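Aldehyde dehydrogenase (Bartonella henselae, PDB 3I44) probably catalyses the oxidation of aldehydes to carboxylic acids with a nicotinamide cofactor, as other members of the aldehyde dehydrogenase family do. Local coordinates at residues A[104-109]-A[119-124]; A[294-299]-A[387-392]; A[441-446]-A[455-460]. The protein carries 1 engineered substitution. All blocks are in the same frame, centred on the assembly; numbering follows the deposited sequence.

Interaction 1 (A[104-109]-A[119-124]); sequences DMAKTI and MALNAQ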
ATOM      1  N   ASP A 104     -18.901 -21.471 -23.597  1.00 25.67           N
ATOM      2  CA  ASP A 104     -18.811 -22.342 -22.409  1.00 25.68           C
ATOM      3  C   ASP A 104     -18.705 -21.494 -21.151  1.00 24.43           C
ATOM      4  O   ASP A 104     -19.328 -21.774 -20.125  1.00 24.20           O
ATOM      5  CB  ASP A 104     -17.560 -23.259 -22.473  1.00 26.31           C
ATOM      6  CG  ASP A 104     -17.719 -24.420 -23.445  1.00 30.47           C
ATOM      7  OD1 ASP A 104     -18.869 -24.752 -23.791  1.00 32.76           O
ATOM      8  OD2 ASP A 104     -16.685 -24.996 -23.863  1.00 35.33           O
ATOM      9  N   MET A 105     -17.926 -20.418 -21.238  1.00 23.81           N
ATOM     10  CA  MET A 105     -17.740 -19.520 -20.096  1.00 22.65           C
ATOM     11  C   MET A 105     -19.012 -18.762 -19.726  1.00 21.79           C
ATOM     12  O   MET A 105     -19.386 -18.684 -18.528  1.00 19.75           O
ATOM     13  CB  MET A 105     -16.575 -18.550 -20.374  1.00 23.11           C
ATOM     14  CG  MET A 105     -16.222 -17.636 -19.196  1.00 22.94           C
ATOM     15  SD  MET A 105     -15.562 -18.536 -17.794  1.00 22.58           S
ATOM     16  CE  MET A 105     -13.901 -18.958 -18.358  1.00 22.29           C
ATOM     17  N   ALA A 106     -19.686 -18.214 -20.744  1.00 20.87           N
ATOM     18  CA  ALA A 106     -20.978 -17.560 -20.539  1.00 20.77           C
ATOM     19  C   ALA A 106     -22.015 -18.483 -19.869  1.00 20.56           C
ATOM     20  O   ALA A 106     -22.721 -18.086 -18.945  1.00 21.46           O
ATOM     21  CB  ALA A 106     -21.528 -17.032 -21.879  1.00 21.11           C
ATOM     22  N   LYS A 107     -22.151 -19.697 -20.374  1.00 20.97           N
ATOM     23  CA  LYS A 107     -23.113 -20.663 -19.802  1.00 21.12           C
ATOM     24  C   LYS A 107     -22.750 -21.012 -18.345  1.00 20.57           C
ATOM     25  O   LYS A 107     -23.630 -21.085 -17.488  1.00 20.10           O
ATOM     26  CB  LYS A 107     -23.203 -21.937 -20.677  1.00 20.88           C
ATOM     27  N   THR A 108     -21.452 -21.184 -18.074  1.00 21.25           N
ATOM     28  CA  THR A 108     -20.965 -21.526 -16.736  1.00 21.06           C
ATOM     29  C   THR A 108     -21.280 -20.384 -15.756  1.00 21.52           C
ATOM     30  O   THR A 108     -21.847 -20.600 -14.672  1.00 21.23           O
ATOM     31  CB  THR A 108     -19.502 -21.802 -16.758  1.00 21.60           C
ATOM     32  OG1 THR A 108     -19.225 -22.864 -17.675  1.00 22.58           O
ATOM     33  CG2 THR A 108     -18.965 -22.170 -15.370  1.00 22.23           C
ATOM     34  N   ILE A 109     -20.963 -19.157 -16.161  1.00 21.04           N
ATOM     35  CA  ILE A 109     -21.239 -18.001 -15.314  1.00 20.33           C
ATOM     36  C   ILE A 109     -22.729 -17.836 -15.055  1.00 21.39           C
ATOM     37  O   ILE A 109     -23.147 -17.670 -13.903  1.00 21.96           O
ATOM     38  CB  ILE A 109     -20.653 -16.706 -15.897  1.00 20.28           C
ATOM     39  CG1 ILE A 109     -19.106 -16.787 -15.864  1.00 20.91           C
ATOM     40  CG2 ILE A 109     -21.226 -15.491 -15.124  1.00 17.68           C
ATOM     41  CD1 ILE A 109     -18.350 -15.603 -16.581  1.00 20.19           C
ATOM     42  N   MET A 119     -26.199 -11.265 -21.377  1.00 22.58           N
ATOM     43  CA  MET A 119     -25.227 -10.427 -20.676  1.00 22.03           C
ATOM     44  C   MET A 119     -24.110 -11.270 -20.059  1.00 21.34           C
ATOM     45  O   MET A 119     -23.017 -10.763 -19.872  1.00 20.10           O
ATOM     46  CB  MET A 119     -25.865  -9.449 -19.689  1.00 22.03           C
ATOM     47  CG  MET A 119     -26.325 -10.027 -18.310  1.00 24.00           C
ATOM     48  SD  MET A 119     -25.050 -10.259 -17.049  1.00 24.69           S
ATOM     49  CE  MET A 119     -24.689  -8.528 -16.666  1.00 21.03           C
ATOM     50  N   ALA A 120     -24.356 -12.564 -19.824  1.00 20.93           N
ATOM     51  CA  ALA A 120     -23.304 -13.484 -19.404  1.00 21.82           C
ATOM     52  C   ALA A 120     -22.225 -13.554 -20.501  1.00 21.66           C
ATOM     53  O   ALA A 120     -21.032 -13.676 -20.208  1.00 22.64           O
ATOM     54  CB  ALA A 120     -23.885 -14.923 -19.111  1.00 20.58           C
ATOM     55  N   LEU A 121     -22.633 -13.538 -21.766  1.00 22.50           N
ATOM     56  CA  LEU A 121     -21.661 -13.519 -22.878  1.00 23.06           C
ATOM     57  C   LEU A 121     -21.132 -12.104 -23.123  1.00 23.36           C
ATOM     58  O   LEU A 121     -19.921 -11.907 -23.114  1.00 23.36           O
ATOM     59  CB  LEU A 121     -22.253 -14.084 -24.173  1.00 23.32           C
ATOM     60  CG  LEU A 121     -21.324 -14.163 -25.393  1.00 24.88           C
ATOM     61  CD1 LEU A 121     -20.153 -15.147 -25.126  1.00 26.49           C
ATOM     62  CD2 LEU A 121     -22.067 -14.594 -26.665  1.00 24.71           C
ATOM     63  N   ASN A 122     -22.012 -11.118 -23.323  1.00 23.56           N
ATOM     64  CA  ASN A 122     -21.568  -9.811 -23.822  1.00 23.89           C
ATOM     65  C   ASN A 122     -20.976  -8.860 -22.762  1.00 23.68           C
ATOM     66  O   ASN A 122     -20.437  -7.824 -23.112  1.00 22.77           O
ATOM     67  CB  ASN A 122     -22.662  -9.103 -24.636  1.00 25.17           C
ATOM     68  CG  ASN A 122     -23.842  -8.642 -23.800  1.00 29.77           C
ATOM     69  OD1 ASN A 122     -23.691  -8.145 -22.655  1.00 34.05           O
ATOM     70  ND2 ASN A 122     -25.054  -8.745 -24.393  1.00 34.49           N
ATOM     71  N   ALA A 123     -21.082  -9.208 -21.482  1.00 21.90           N
ATOM     72  CA  ALA A 123     -20.525  -8.388 -20.423  1.00 21.95           C
ATOM     73  C   ALA A 123     -19.693  -9.245 -19.480  1.00 21.34           C
ATOM     74  O   ALA A 123     -18.507  -9.022 -19.366  1.00 21.75           O
ATOM     75  CB  ALA A 123     -21.616  -7.642 -19.697  1.00 20.88           C
ATOM     76  N   GLN A 124     -20.280 -10.265 -18.847  1.00 22.18           N
ATOM     77  CA  GLN A 124     -19.497 -11.093 -17.892  1.00 21.30           C
ATOM     78  C   GLN A 124     -18.263 -11.708 -18.583  1.00 22.35           C
ATOM     79  O   GLN A 124     -17.148 -11.649 -18.049  1.00 23.62           O
ATOM     80  CB  GLN A 124     -20.369 -12.166 -17.235  1.00 20.69           C
ATOM     81  CG  GLN A 124     -21.446 -11.619 -16.273  1.00 19.56           C
ATOM     82  CD  GLN A 124     -20.905 -11.393 -14.872  1.00 19.96           C
ATOM     83  OE1 GLN A 124     -19.726 -11.656 -14.591  1.00 19.45           O
ATOM     84  NE2 GLN A 124     -21.762 -10.884 -13.975  1.00 22.02           N
TER
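Ala106 of helix 104-109 lies against Ala120 and Leu121 of helix 119-124 where the two segment axes cross at 109° and approach to 8.2 Å. These are consecutive helices joined by a short connection and packed crosswise, in what is probably the cofactor-binding domain of the aldehyde dehydrogenase fold. Small residues permit the close approach. The Ala106 methyl sits over the backbone of the second helix, with CB 3.7 Å from Leu121 CA, and it also meets the base of the leucine side chain, CB to CB 3.8 Å. In return the Ala120 methyl presses on the carbonyl of the first helix, its CB 3.4 Å from Ala106 O.

One turn on, Ile109 CG2 lies along the Gln124 chain, closest at CB and CG and reaching on to the amide end. With CG1 beside the backbone N (chi1 -67°), the CG2 methyl swings anti to that nitrogen and comes 4.0 Å from Gln124 CB, while CD1 touches the same carbon. A wider pi-type turn runs through 120-124, and Met119 O accepts from both Ala123 N and Gln124 N. The glutamine chain bends at chi2 (-85°), and its amide NE2 donates a hydrogen bond to the backbone O of Asn172.

Interaction 2 (A[294-299]-A[387-392]); sequences HCFYNS and PTVFAD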
ATOM      1  N   HIS A 294     -28.768   1.435 -14.739  1.00 23.57           N
ATOM      2  CA  HIS A 294     -27.412   1.068 -14.279  1.00 22.93           C
ATOM      3  C   HIS A 294     -27.529   0.426 -12.853  1.00 22.54           C
ATOM      4  O   HIS A 294     -26.854  -0.567 -12.546  1.00 21.86           O
ATOM      5  CB  HIS A 294     -26.479   2.312 -14.254  1.00 22.47           C
ATOM      6  CG  HIS A 294     -25.031   1.985 -14.069  1.00 21.83           C
ATOM      7  ND1 HIS A 294     -24.031   2.931 -14.177  1.00 22.33           N
ATOM      8  CD2 HIS A 294     -24.409   0.813 -13.787  1.00 20.70           C
ATOM      9  CE1 HIS A 294     -22.858   2.349 -13.991  1.00 23.28           C
ATOM     10  NE2 HIS A 294     -23.060   1.066 -13.739  1.00 22.17           N
ATOM     11  N   CYS A 295     -28.395   0.995 -12.004  1.00 22.60           N
ATOM     12  CA  CYS A 295     -28.629   0.456 -10.670  1.00 22.62           C
ATOM     13  C   CYS A 295     -29.084  -1.017 -10.664  1.00 22.97           C
ATOM     14  O   CYS A 295     -28.639  -1.798  -9.825  1.00 23.25           O
ATOM     15  CB  CYS A 295     -29.638   1.315  -9.895  1.00 22.68           C
ATOM     16  SG  CYS A 295     -29.690   0.928  -8.092  1.00 24.45           S
ATOM     17  N   PHE A 296     -29.944  -1.408 -11.599  1.00 22.81           N
ATOM     18  CA  PHE A 296     -30.481  -2.763 -11.606  1.00 22.81           C
ATOM     19  C   PHE A 296     -29.635  -3.762 -12.387  1.00 22.74           C
ATOM     20  O   PHE A 296     -29.849  -4.980 -12.278  1.00 22.76           O
ATOM     21  CB  PHE A 296     -31.911  -2.782 -12.160  1.00 22.95           C
ATOM     22  CG  PHE A 296     -32.900  -1.889 -11.386  1.00 23.02           C
ATOM     23  CD1 PHE A 296     -32.767  -1.681 -10.009  1.00 23.77           C
ATOM     24  CD2 PHE A 296     -33.950  -1.270 -12.056  1.00 22.38           C
ATOM     25  CE1 PHE A 296     -33.676  -0.847  -9.310  1.00 24.39           C
ATOM     26  CE2 PHE A 296     -34.891  -0.464 -11.361  1.00 23.65           C
ATOM     27  CZ  PHE A 296     -34.729  -0.232  -9.999  1.00 23.25           C
ATOM     28  N   TYR A 297     -28.696  -3.265 -13.181  1.00 21.64           N
ATOM     29  CA  TYR A 297     -27.857  -4.125 -14.003  1.00 21.77           C
ATOM     30  C   TYR A 297     -27.120  -5.126 -13.121  1.00 21.00           C
ATOM     31  O   TYR A 297     -26.646  -4.791 -12.012  1.00 22.06           O
ATOM     32  CB  TYR A 297     -26.863  -3.269 -14.805  1.00 21.61           C
ATOM     33  CG  TYR A 297     -26.123  -4.001 -15.894  1.00 22.21           C
ATOM     34  CD1 TYR A 297     -26.786  -4.535 -16.976  1.00 25.85           C
ATOM     35  CD2 TYR A 297     -24.751  -4.135 -15.841  1.00 24.25           C
ATOM     36  CE1 TYR A 297     -26.084  -5.218 -17.997  1.00 28.01           C
ATOM     37  CE2 TYR A 297     -24.048  -4.792 -16.820  1.00 26.90           C
ATOM     38  CZ  TYR A 297     -24.704  -5.313 -17.913  1.00 28.21           C
ATOM     39  OH  TYR A 297     -23.954  -5.957 -18.889  1.00 31.83           O
ATOM     40  N   ASN A 298     -27.001  -6.345 -13.611  1.00 21.20           N
ATOM     41  CA  ASN A 298     -26.445  -7.464 -12.814  1.00 20.91           C
ATOM     42  C   ASN A 298     -27.182  -7.609 -11.469  1.00 21.17           C
ATOM     43  O   ASN A 298     -26.597  -8.039 -10.462  1.00 22.21           O
ATOM     44  CB  ASN A 298     -24.948  -7.255 -12.575  1.00 20.77           C
ATOM     45  CG  ASN A 298     -24.190  -8.556 -12.355  1.00 20.24           C
ATOM     46  OD1 ASN A 298     -24.488  -9.593 -12.980  1.00 19.87           O
ATOM     47  ND2 ASN A 298     -23.181  -8.502 -11.493  1.00 18.21           N
ATOM     48  N   SER A 299     -28.463  -7.251 -11.479  1.00 21.15           N
ATOM     49  CA  SER A 299     -29.338  -7.276 -10.307  1.00 20.71           C
ATOM     50  C   SER A 299     -28.747  -6.491  -9.140  1.00 21.52           C
ATOM     51  O   SER A 299     -28.977  -6.819  -7.970  1.00 21.92           O
ATOM     52  CB  SER A 299     -29.662  -8.711  -9.912  1.00 20.78           C
ATOM     53  OG  SER A 299     -30.117  -9.449 -11.055  1.00 15.98           O
ATOM     54  N   PRO A 387     -37.281  -5.484  -8.560  1.00 24.48           N
ATOM     55  CA  PRO A 387     -36.737  -4.145  -8.720  1.00 23.87           C
ATOM     56  C   PRO A 387     -37.476  -3.145  -7.843  1.00 23.29           C
ATOM     57  O   PRO A 387     -38.693  -2.986  -7.957  1.00 23.66           O
ATOM     58  CB  PRO A 387     -36.959  -3.848 -10.197  1.00 24.50           C
ATOM     59  CG  PRO A 387     -36.984  -5.147 -10.848  1.00 24.83           C
ATOM     60  CD  PRO A 387     -37.563  -6.124  -9.850  1.00 24.62           C
ATOM     61  N   THR A 388     -36.753  -2.481  -6.963  1.00 22.67           N
ATOM     62  CA  THR A 388     -37.357  -1.661  -5.922  1.00 22.27           C
ATOM     63  C   THR A 388     -36.791  -0.249  -5.933  1.00 22.95           C
ATOM     64  O   THR A 388     -35.577  -0.053  -6.096  1.00 23.32           O
ATOM     65  CB  THR A 388     -37.112  -2.355  -4.527  1.00 22.38           C
ATOM     66  OG1 THR A 388     -37.699  -3.666  -4.561  1.00 22.24           O
ATOM     67  CG2 THR A 388     -37.688  -1.538  -3.370  1.00 22.22           C
ATOM     68  N   VAL A 389     -37.665   0.735  -5.762  1.00 22.83           N
ATOM     69  CA  VAL A 389     -37.275   2.124  -5.659  1.00 23.12           C
ATOM     70  C   VAL A 389     -37.785   2.727  -4.351  1.00 23.40           C
ATOM     71  O   VAL A 389     -38.982   2.631  -4.045  1.00 24.34           O
ATOM     72  CB  VAL A 389     -37.793   2.939  -6.891  1.00 22.77           C
ATOM     73  CG1 VAL A 389     -37.470   4.406  -6.768  1.00 23.22           C
ATOM     74  CG2 VAL A 389     -37.225   2.389  -8.212  1.00 24.57           C
ATOM     75  N   PHE A 390     -36.889   3.377  -3.594  1.00 23.68           N
ATOM     76  CA  PHE A 390     -37.262   4.220  -2.464  1.00 23.85           C
ATOM     77  C   PHE A 390     -36.992   5.677  -2.782  1.00 24.65           C
ATOM     78  O   PHE A 390     -36.002   5.979  -3.458  1.00 25.63           O
ATOM     79  CB  PHE A 390     -36.450   3.832  -1.222  1.00 24.10           C
ATOM     80  CG  PHE A 390     -36.828   2.513  -0.626  1.00 24.11           C
ATOM     81  CD1 PHE A 390     -37.913   2.422   0.249  1.00 25.87           C
ATOM     82  CD2 PHE A 390     -36.119   1.362  -0.940  1.00 25.84           C
ATOM     83  CE1 PHE A 390     -38.266   1.194   0.817  1.00 26.36           C
ATOM     84  CE2 PHE A 390     -36.463   0.136  -0.383  1.00 27.16           C
ATOM     85  CZ  PHE A 390     -37.537   0.056   0.511  1.00 25.88           C
ATOM     86  N   ALA A 391     -37.856   6.571  -2.290  1.00 24.71           N
ATOM     87  CA  ALA A 391     -37.685   8.015  -2.396  1.00 25.74           C
ATOM     88  C   ALA A 391     -37.774   8.620  -0.997  1.00 26.79           C
ATOM     89  O   ALA A 391     -38.113   7.913  -0.033  1.00 27.20           O
ATOM     90  CB  ALA A 391     -38.731   8.647  -3.339  1.00 25.53           C
ATOM     91  N   ASP A 392     -37.460   9.913  -0.883  1.00 27.78           N
ATOM     92  CA  ASP A 392     -37.362  10.590   0.411  1.00 29.27           C
ATOM     93  C   ASP A 392     -36.476   9.803   1.390  1.00 29.51           C
ATOM     94  O   ASP A 392     -36.823   9.626   2.561  1.00 30.11           O
ATOM     95  CB  ASP A 392     -38.769  10.819   0.966  1.00 29.68           C
ATOM     96  CG  ASP A 392     -39.689  11.410  -0.090  1.00 31.94           C
ATOM     97  OD1 ASP A 392     -39.272  12.433  -0.683  1.00 34.58           O
ATOM     98  OD2 ASP A 392     -40.781  10.833  -0.361  1.00 33.69           O
TER
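An aromatic side chain, Phe296, carries this buried apolar contact, in which the last turn of helix 287-296 packs against Pro387 and the neighbouring part of strand 388-391 in the seven-stranded sheet of what is probably the catalytic domain. Within 294-299 the contact is made by the Phe296 ring, and it meets the other segment in two different ways.

Over one face lies Pro387. Its CB stands 4.2 Å from the centroid of the Phe296 ring and 13° off the ring normal, a CH-pi contact displaced slightly toward the CE2 side of the rim. At the edge, close to the ring plane, the backbone and a methyl group take over: Phe296 CE1 is 3.8 Å from Thr388 O, and Phe296 CZ is 4.0 Å from Val389 CG2. The aromatic hydrogens therefore face a carbonyl oxygen and a branched side chain, whereas one face of the ring is taken by the proline CB. Phe296 reaches this position with CG beside its backbone N (chi1 -58°), which sends the ring out from the helix toward the strand. Thr388 contributes backbone only; its OG1 is bonded to Arg386 O and Gly372 N.

Directly after the ring-bearing residue, Tyr297 leaves helical geometry, and the chain runs on toward the region that in this family holds the nucleophilic cysteine, beyond residue 299. Around the contact, Ala327 and Ala323 of helix 316-329 touch Phe296 and Val389 respectively, while strand 388-391 is flanked by strands 367-370 and 408-414.

Interaction 3 (A[441-446]-A[455-460]); sequences SKCRRI and VEVNGH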
ATOM      1  N   SER A 441     -18.710  23.198 -16.806  1.00 24.41           N
ATOM      2  CA  SER A 441     -18.160  23.838 -15.623  1.00 24.24           C
ATOM      3  C   SER A 441     -18.688  23.261 -14.339  1.00 24.13           C
ATOM      4  O   SER A 441     -17.930  23.057 -13.388  1.00 21.87           O
ATOM      5  CB  SER A 441     -18.432  25.340 -15.613  1.00 24.16           C
ATOM      6  OG  SER A 441     -17.702  25.926 -16.668  1.00 26.32           O
ATOM      7  N   LYS A 442     -19.994  23.065 -14.286  1.00 24.16           N
ATOM      8  CA  LYS A 442     -20.605  22.481 -13.103  1.00 24.76           C
ATOM      9  C   LYS A 442     -20.129  21.005 -12.906  1.00 24.11           C
ATOM     10  O   LYS A 442     -19.779  20.568 -11.810  1.00 23.36           O
ATOM     11  CB  LYS A 442     -22.129  22.617 -13.203  1.00 25.13           C
ATOM     12  CG  LYS A 442     -22.838  22.305 -11.899  1.00 27.88           C
ATOM     13  CD  LYS A 442     -24.233  22.916 -11.836  1.00 30.88           C
ATOM     14  CE  LYS A 442     -25.160  22.263 -12.865  1.00 31.70           C
ATOM     15  NZ  LYS A 442     -26.362  23.092 -12.909  1.00 31.23           N
ATOM     16  N   CYS A 443     -20.063  20.257 -13.985  1.00 24.22           N
ATOM     17  CA  CYS A 443     -19.499  18.910 -13.929  1.00 24.31           C
ATOM     18  C   CYS A 443     -18.102  18.920 -13.311  1.00 24.64           C
ATOM     19  O   CYS A 443     -17.787  18.078 -12.473  1.00 24.15           O
ATOM     20  CB  CYS A 443     -19.459  18.252 -15.316  1.00 24.19           C
ATOM     21  SG  CYS A 443     -21.068  17.777 -15.953  1.00 23.97           S
ATOM     22  N   ARG A 444     -17.279  19.882 -13.714  1.00 24.73           N
ATOM     23  CA  ARG A 444     -15.913  19.957 -13.243  1.00 24.84           C
ATOM     24  C   ARG A 444     -15.840  20.304 -11.769  1.00 24.67           C
ATOM     25  O   ARG A 444     -15.098  19.656 -11.037  1.00 24.41           O
ATOM     26  CB  ARG A 444     -15.110  20.961 -14.062  1.00 24.75           C
ATOM     27  CG  ARG A 444     -14.775  20.455 -15.423  1.00 24.57           C
ATOM     28  CD  ARG A 444     -14.113  21.539 -16.241  1.00 24.49           C
ATOM     29  NE  ARG A 444     -13.611  21.022 -17.504  1.00 24.81           N
ATOM     30  CZ  ARG A 444     -12.818  21.706 -18.322  1.00 25.92           C
ATOM     31  NH1 ARG A 444     -12.465  22.947 -18.027  1.00 28.16           N
ATOM     32  NH2 ARG A 444     -12.372  21.151 -19.431  1.00 26.11           N
ATOM     33  N   ARG A 445     -16.589  21.313 -11.340  1.00 24.42           N
ATOM     34  CA  ARG A 445     -16.651  21.677  -9.915  1.00 25.82           C
ATOM     35  C   ARG A 445     -17.042  20.496  -9.030  1.00 25.19           C
ATOM     36  O   ARG A 445     -16.401  20.245  -8.007  1.00 25.91           O
ATOM     37  CB  ARG A 445     -17.677  22.779  -9.633  1.00 26.59           C
ATOM     38  CG  ARG A 445     -17.376  24.125 -10.172  1.00 29.06           C
ATOM     39  CD  ARG A 445     -18.270  25.215  -9.486  1.00 30.15           C
ATOM     40  NE  ARG A 445     -19.688  25.094  -9.868  1.00 31.66           N
ATOM     41  CZ  ARG A 445     -20.233  25.591 -10.978  1.00 28.91           C
ATOM     42  NH1 ARG A 445     -19.509  26.237 -11.871  1.00 29.47           N
ATOM     43  NH2 ARG A 445     -21.514  25.408 -11.212  1.00 29.92           N
ATOM     44  N   ILE A 446     -18.109  19.799  -9.411  1.00 25.21           N
ATOM     45  CA  ILE A 446     -18.625  18.681  -8.624  1.00 24.22           C
ATOM     46  C   ILE A 446     -17.667  17.474  -8.617  1.00 24.15           C
ATOM     47  O   ILE A 446     -17.441  16.872  -7.541  1.00 23.73           O
ATOM     48  CB  ILE A 446     -20.066  18.258  -9.066  1.00 24.35           C
ATOM     49  CG1 ILE A 446     -21.040  19.452  -9.014  1.00 23.94           C
ATOM     50  CG2 ILE A 446     -20.588  17.130  -8.183  1.00 21.82           C
ATOM     51  CD1 ILE A 446     -21.143  20.141  -7.660  1.00 26.97           C
ATOM     52  N   VAL A 455     -14.795   8.755 -11.185  1.00 19.76           N
ATOM     53  CA  VAL A 455     -15.972   9.611 -11.398  1.00 19.31           C
ATOM     54  C   VAL A 455     -16.347   9.420 -12.861  1.00 20.10           C
ATOM     55  O   VAL A 455     -15.528   9.661 -13.734  1.00 19.97           O
ATOM     56  CB  VAL A 455     -15.704  11.070 -11.067  1.00 19.80           C
ATOM     57  CG1 VAL A 455     -16.958  11.980 -11.272  1.00 18.38           C
ATOM     58  CG2 VAL A 455     -15.231  11.228  -9.631  1.00 19.56           C
ATOM     59  N   GLU A 456     -17.565   8.935 -13.109  1.00 19.95           N
ATOM     60  CA  GLU A 456     -18.132   8.873 -14.480  1.00 19.84           C
ATOM     61  C   GLU A 456     -19.105  10.025 -14.723  1.00 19.24           C
ATOM     62  O   GLU A 456     -20.149  10.132 -14.057  1.00 19.59           O
ATOM     63  CB  GLU A 456     -18.814   7.538 -14.745  1.00 19.37           C
ATOM     64  CG  GLU A 456     -17.815   6.373 -14.663  1.00 22.34           C
ATOM     65  CD  GLU A 456     -18.394   5.025 -15.065  1.00 24.25           C
ATOM     66  OE1 GLU A 456     -19.464   4.990 -15.737  1.00 23.99           O
ATOM     67  OE2 GLU A 456     -17.745   4.021 -14.677  1.00 22.73           O
ATOM     68  N   VAL A 457     -18.753  10.873 -15.686  1.00 18.48           N
ATOM     69  CA  VAL A 457     -19.560  12.053 -16.048  1.00 18.65           C
ATOM     70  C   VAL A 457     -20.374  11.799 -17.304  1.00 19.36           C
ATOM     71  O   VAL A 457     -19.838  11.359 -18.350  1.00 19.37           O
ATOM     72  CB  VAL A 457     -18.637  13.291 -16.277  1.00 19.45           C
ATOM     73  CG1 VAL A 457     -19.439  14.603 -16.672  1.00 17.84           C
ATOM     74  CG2 VAL A 457     -17.813  13.546 -15.034  1.00 19.19           C
ATOM     75  N   ASN A 458     -21.674  12.086 -17.200  1.00 20.41           N
ATOM     76  CA  ASN A 458     -22.624  12.080 -18.306  1.00 20.27           C
ATOM     77  C   ASN A 458     -22.648  10.764 -19.089  1.00 20.85           C
ATOM     78  O   ASN A 458     -22.714  10.749 -20.306  1.00 20.59           O
ATOM     79  CB  ASN A 458     -22.372  13.284 -19.198  1.00 20.06           C
ATOM     80  CG  ASN A 458     -22.739  14.555 -18.514  1.00 21.04           C
ATOM     81  OD1 ASN A 458     -23.634  14.559 -17.657  1.00 21.02           O
ATOM     82  ND2 ASN A 458     -22.040  15.646 -18.832  1.00 19.39           N
ATOM     83  N   GLY A 459     -22.553   9.648 -18.360  1.00 21.08           N
ATOM     84  CA  GLY A 459     -22.592   8.345 -18.977  1.00 21.07           C
ATOM     85  C   GLY A 459     -21.331   7.925 -19.690  1.00 21.52           C
ATOM     86  O   GLY A 459     -21.310   6.858 -20.306  1.00 21.44           O
ATOM     87  N   HIS A 460     -20.274   8.742 -19.623  1.00 22.43           N
ATOM     88  CA  HIS A 460     -19.000   8.361 -20.241  1.00 22.78           C
ATOM     89  C   HIS A 460     -18.198   7.380 -19.396  1.00 22.07           C
ATOM     90  O   HIS A 460     -17.817   7.655 -18.271  1.00 21.14           O
ATOM     91  CB  HIS A 460     -18.160   9.592 -20.543  1.00 23.02           C
ATOM     92  CG  HIS A 460     -18.748  10.466 -21.601  1.00 24.91           C
ATOM     93  ND1 HIS A 460     -19.339  11.678 -21.322  1.00 29.05           N
ATOM     94  CD2 HIS A 460     -18.858  10.291 -22.940  1.00 28.00           C
ATOM     95  CE1 HIS A 460     -19.775  12.223 -22.445  1.00 29.00           C
ATOM     96  NE2 HIS A 460     -19.504  11.397 -23.441  1.00 30.21           N
TER
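Cys443 and Val457 meet through sulfur and methyl: Cys443 SG is 3.6 Å from Val457 CG1, and Cys443 CB lies 3.9 Å from the same methyl carbon. The cysteine holds SG beside its backbone N (chi1 -72°), directing the sulfur from the helix at the end of the strand. Val457 holds CG1 anti to its own nitrogen (chi1 180°), and this branch is the one that meets the sulfur. Next to it, the amide of Asn458 curls back toward the helix and brings ND2 to 3.7 Å from Cys443 SG. Asn458 ND2 packs on the sulfur, and its hydrogen bond is to Ser437 O.

Helix 440-449 and strand 454-457 are the last two elements of a beta-alpha-beta unit that begins with strand 432-436. Cys443 is one of the helix residues that face the sheet, beside Ile446, which packs on Ile435. Beyond the strand, Val457 to His460 form a type I' turn, with both Asn458 and Gly459 at positive phi. The bond from His460 N to Val457 O (2.9 Å) closes the turn, and His460 ND1 adds a second bond to the same oxygen (3.0 Å) from the opposite face of its plane. The second is bent, at 137° about the hydrogen, and its acceptor lies somewhat out of the imidazole plane.

That ring also stacks on Tyr496 of the second subunit. Val455 pairs in parallel with a strand of the same neighbouring chain, so the sheet continues across the dimer interface, and Val457 N is hydrogen-bonded to Ser495 OG of the second subunit.

Overall arrangement
All three contacts are largely buried and hold together by apolar packing, yet each joins different elements. Interaction 1 is helix against helix and depends on small residues; interactions 2 and 3 both set a helix against the same seven-stranded sheet, near its opposite ends, with an aromatic ring in one and a sulfur atom in the other. Interactions 1 and 2 touch directly, Met119 and Ala123 packing on Tyr297, whereas interaction 3 stands apart, its nearest atoms about 13 Å from those of interaction 1 and about 5 Å from those of interaction 2. Of the three, interaction 3 alone is touched by the second subunit, and it lies farthest from the chain's centre.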